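Side-chain contact in enoyl-[acyl-carrier-protein] reductase [FMN] (Thermotoga maritima, PDB 5GVJ), which probably reduces enoyl-acyl carrier protein with NADH in bacterial fatty acid synthesis, using FMN as its flavin cofactor: residues M192-V197 and G278-L283. The protein carries 1 engineered substitution. Residues are numbered along the deposited sequence; the frame is centred on the assembly and turned at random.
Sequences MGTRFV and GQSAGL. With NA (sodium ion), chain C.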
ATOM      1  N   MET A 192     -13.695   0.825  -4.317  1.00 17.20           N
ATOM      2  CA  MET A 192     -13.503   1.891  -3.323  1.00 16.43           C
ATOM      3  C   MET A 192     -14.621   1.825  -2.293  1.00 20.35           C
ATOM      4  O   MET A 192     -15.530   2.663  -2.318  1.00 19.89           O
ATOM      5  CB  MET A 192     -13.468   3.272  -3.990  1.00 18.50           C
ATOM      6  CG  MET A 192     -12.477   3.454  -5.118  1.00 19.67           C
ATOM      7  SD  MET A 192     -12.447   5.219  -5.514  1.00 24.97           S
ATOM      8  CE  MET A 192     -11.465   5.240  -7.002  1.00 21.57           C
ATOM      9  N   GLY A 193     -14.540   0.867  -1.376  1.00 15.49           N
ATOM     10  CA  GLY A 193     -15.636   0.672  -0.441  1.00 16.39           C
ATOM     11  C   GLY A 193     -15.932   1.880   0.432  1.00 19.23           C
ATOM     12  O   GLY A 193     -17.063   2.386   0.442  1.00 16.03           O
ATOM     13  N   THR A 194     -14.915   2.368   1.147  1.00 15.73           N
ATOM     14  CA  THR A 194     -15.149   3.456   2.092  1.00 16.57           C
ATOM     15  C   THR A 194     -15.576   4.733   1.372  1.00 17.18           C
ATOM     16  O   THR A 194     -16.480   5.439   1.839  1.00 17.14           O
ATOM     17  CB  THR A 194     -13.901   3.682   2.957  1.00 18.55           C
ATOM     18  OG1 THR A 194     -13.656   2.509   3.751  1.00 18.58           O
ATOM     19  CG2 THR A 194     -14.089   4.875   3.890  1.00 14.93           C
ATOM     20  N   ARG A 195     -14.991   5.011   0.200  1.00 14.68           N
ATOM     21  CA  ARG A 195     -15.347   6.220  -0.538  1.00 13.12           C
ATOM     22  C   ARG A 195     -16.834   6.249  -0.897  1.00 16.05           C
ATOM     23  O   ARG A 195     -17.481   7.304  -0.816  1.00 15.59           O
ATOM     24  CB  ARG A 195     -14.484   6.337  -1.798  1.00 13.95           C
ATOM     25  CG  ARG A 195     -14.849   7.505  -2.722  1.00 14.69           C
ATOM     26  CD  ARG A 195     -14.529   8.876  -2.094  1.00 14.59           C
ATOM     27  NE  ARG A 195     -15.659   9.448  -1.357  1.00 15.59           N
ATOM     28  CZ  ARG A 195     -15.694  10.692  -0.872  1.00 18.61           C
ATOM     29  NH1 ARG A 195     -14.641  11.510  -1.011  1.00 13.74           N
ATOM     30  NH2 ARG A 195     -16.782  11.116  -0.227  1.00 14.49           N
ATOM     31  N   PHE A 196     -17.405   5.109  -1.299  1.00 13.71           N
ATOM     32  CA  PHE A 196     -18.821   5.141  -1.664  1.00 15.80           C
ATOM     33  C   PHE A 196     -19.758   4.997  -0.465  1.00 17.27           C
ATOM     34  O   PHE A 196     -20.914   5.429  -0.553  1.00 18.40           O
ATOM     35  CB  PHE A 196     -19.126   4.072  -2.721  1.00 12.85           C
ATOM     36  CG  PHE A 196     -18.652   4.450  -4.102  1.00 15.66           C
ATOM     37  CD1 PHE A 196     -19.279   5.466  -4.808  1.00 15.68           C
ATOM     38  CD2 PHE A 196     -17.553   3.817  -4.678  1.00 21.19           C
ATOM     39  CE1 PHE A 196     -18.845   5.833  -6.079  1.00 14.95           C
ATOM     40  CE2 PHE A 196     -17.095   4.184  -5.950  1.00 19.70           C
ATOM     41  CZ  PHE A 196     -17.737   5.187  -6.650  1.00 19.48           C
ATOM     42  N   VAL A 197     -19.316   4.378   0.633  1.00 17.42           N
ATOM     43  CA  VAL A 197     -20.081   4.469   1.879  1.00 17.03           C
ATOM     44  C   VAL A 197     -20.223   5.925   2.300  1.00 18.26           C
ATOM     45  O   VAL A 197     -21.272   6.347   2.814  1.00 16.69           O
ATOM     46  CB  VAL A 197     -19.418   3.635   2.990  1.00 17.36           C
ATOM     47  CG1 VAL A 197     -20.010   3.998   4.350  1.00 18.01           C
ATOM     48  CG2 VAL A 197     -19.575   2.145   2.709  1.00 18.26           C
ATOM     49  N   GLY A 278     -11.713   1.520   6.093  1.00 20.68           N
ATOM     50  CA  GLY A 278     -10.314   1.361   5.768  1.00 18.89           C
ATOM     51  C   GLY A 278      -9.517   2.622   6.020  1.00 17.98           C
ATOM     52  O   GLY A 278     -10.048   3.671   6.384  1.00 16.58           O
ATOM     53  N   GLN A 279      -8.200   2.502   5.816  1.00 15.95           N
ATOM     54  CA  GLN A 279      -7.320   3.640   6.028  1.00 16.58           C
ATOM     55  C   GLN A 279      -7.622   4.768   5.059  1.00 16.12           C
ATOM     56  O   GLN A 279      -7.286   5.922   5.345  1.00 15.51           O
ATOM     57  CB  GLN A 279      -5.844   3.200   5.905  1.00 15.06           C
ATOM     58  CG  GLN A 279      -5.405   2.260   7.027  1.00 18.07           C
ATOM     59  CD  GLN A 279      -3.923   1.914   6.960  1.00 19.14           C
ATOM     60  OE1 GLN A 279      -3.226   2.316   6.032  1.00 17.66           O
ATOM     61  NE2 GLN A 279      -3.438   1.166   7.952  1.00 19.43           N
ATOM     62  N   SER A 280      -8.277   4.471   3.933  1.00 16.22           N
ATOM     63  CA  SER A 280      -8.627   5.553   3.020  1.00 17.26           C
ATOM     64  C   SER A 280      -9.623   6.537   3.621  1.00 13.38           C
ATOM     65  O   SER A 280      -9.867   7.579   3.008  1.00 15.38           O
ATOM     66  CB  SER A 280      -9.195   5.006   1.706  1.00 17.51           C
ATOM     67  OG  SER A 280     -10.478   4.465   1.911  1.00 18.36           O
ATOM     68  N   ALA A 281     -10.198   6.257   4.796  1.00 14.95           N
ATOM     69  CA  ALA A 281     -11.033   7.277   5.436  1.00 15.06           C
ATOM     70  C   ALA A 281     -10.245   8.559   5.683  1.00 16.61           C
ATOM     71  O   ALA A 281     -10.803   9.657   5.599  1.00 15.17           O
ATOM     72  CB  ALA A 281     -11.631   6.751   6.745  1.00 16.58           C
ATOM     73  N   GLY A 282      -8.938   8.452   5.929  1.00 14.82           N
ATOM     74  CA  GLY A 282      -8.135   9.650   6.119  1.00 14.51           C
ATOM     75  C   GLY A 282      -7.976  10.500   4.878  1.00 17.05           C
ATOM     76  O   GLY A 282      -7.513  11.641   4.978  1.00 17.03           O
ATOM     77  N   LEU A 283      -8.342   9.971   3.715  1.00 14.74           N
ATOM     78  CA  LEU A 283      -8.330  10.715   2.469  1.00 15.98           C
ATOM     79  C   LEU A 283      -9.687  11.325   2.151  1.00 18.48           C
ATOM     80  O   LEU A 283      -9.829  12.016   1.137  1.00 22.10           O
ATOM     81  CB  LEU A 283      -7.912   9.795   1.321  1.00 15.47           C
ATOM     82  CG  LEU A 283      -6.562   9.111   1.468  1.00 18.66           C
ATOM     83  CD1 LEU A 283      -6.399   8.046   0.381  1.00 16.71           C
ATOM     84  CD2 LEU A 283      -5.470  10.171   1.402  1.00 17.39           C
TER
HETATM   85 NA    NA C 401     -11.654  11.415   6.896  1.00 20.40          NA
HETATM   86  O   HOH W   1     -12.400   3.978  -0.550  1.00 18.56           O
HETATM   87  O   HOH W   2      -9.827  13.103   6.670  1.00 17.64           O
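Thr-194 and Ser-280, both FMN-binding residues in this protein, meet at the flavin site of a TIM-barrel-type fold, with no FMN modelled in this chain. Thr-194 belongs to the short helix 193-197, and it carries nearly all of the helix's share of the contact. Its hydroxyl sits beside its own backbone N, chi1 -64°, and from there OG1 takes the amide of Gly-278: N to OG1 is 3.2 Å and the N-H runs almost straight at the oxygen, at 177°. The other branch, CG2, lies anti to the backbone N and packs against Ala-281, 4.2 Å from its CB. Ser-280 comes up beside them, its OG 3.7 Å from Thr-194 CB. The same OG reaches a water at 3.2 Å, and that water accepts the backbone N-H of Arg-195 at 2.9 Å, tying the first turn of the helix to the 3-10 segment. An alanine in place of Thr-194 would probably leave the Gly-278 amide without its acceptor and open a gap beside Ala-281. Ala-281 also turns its carbonyl to the sodium ion, O to sodium 2.3 Å, where Ile-212, Val-213, Ala-215 and Ile-284 supply the other protein oxygens. Gln-279 hydrogen-bonds to Glu-149 and Thr-151 of the second subunit. Thr-194 also touches Ile-284, farther along the loop that leads on to helix 290-309, and Ile-212 of helix 206-214, while its own helix follows directly on strand 189-191.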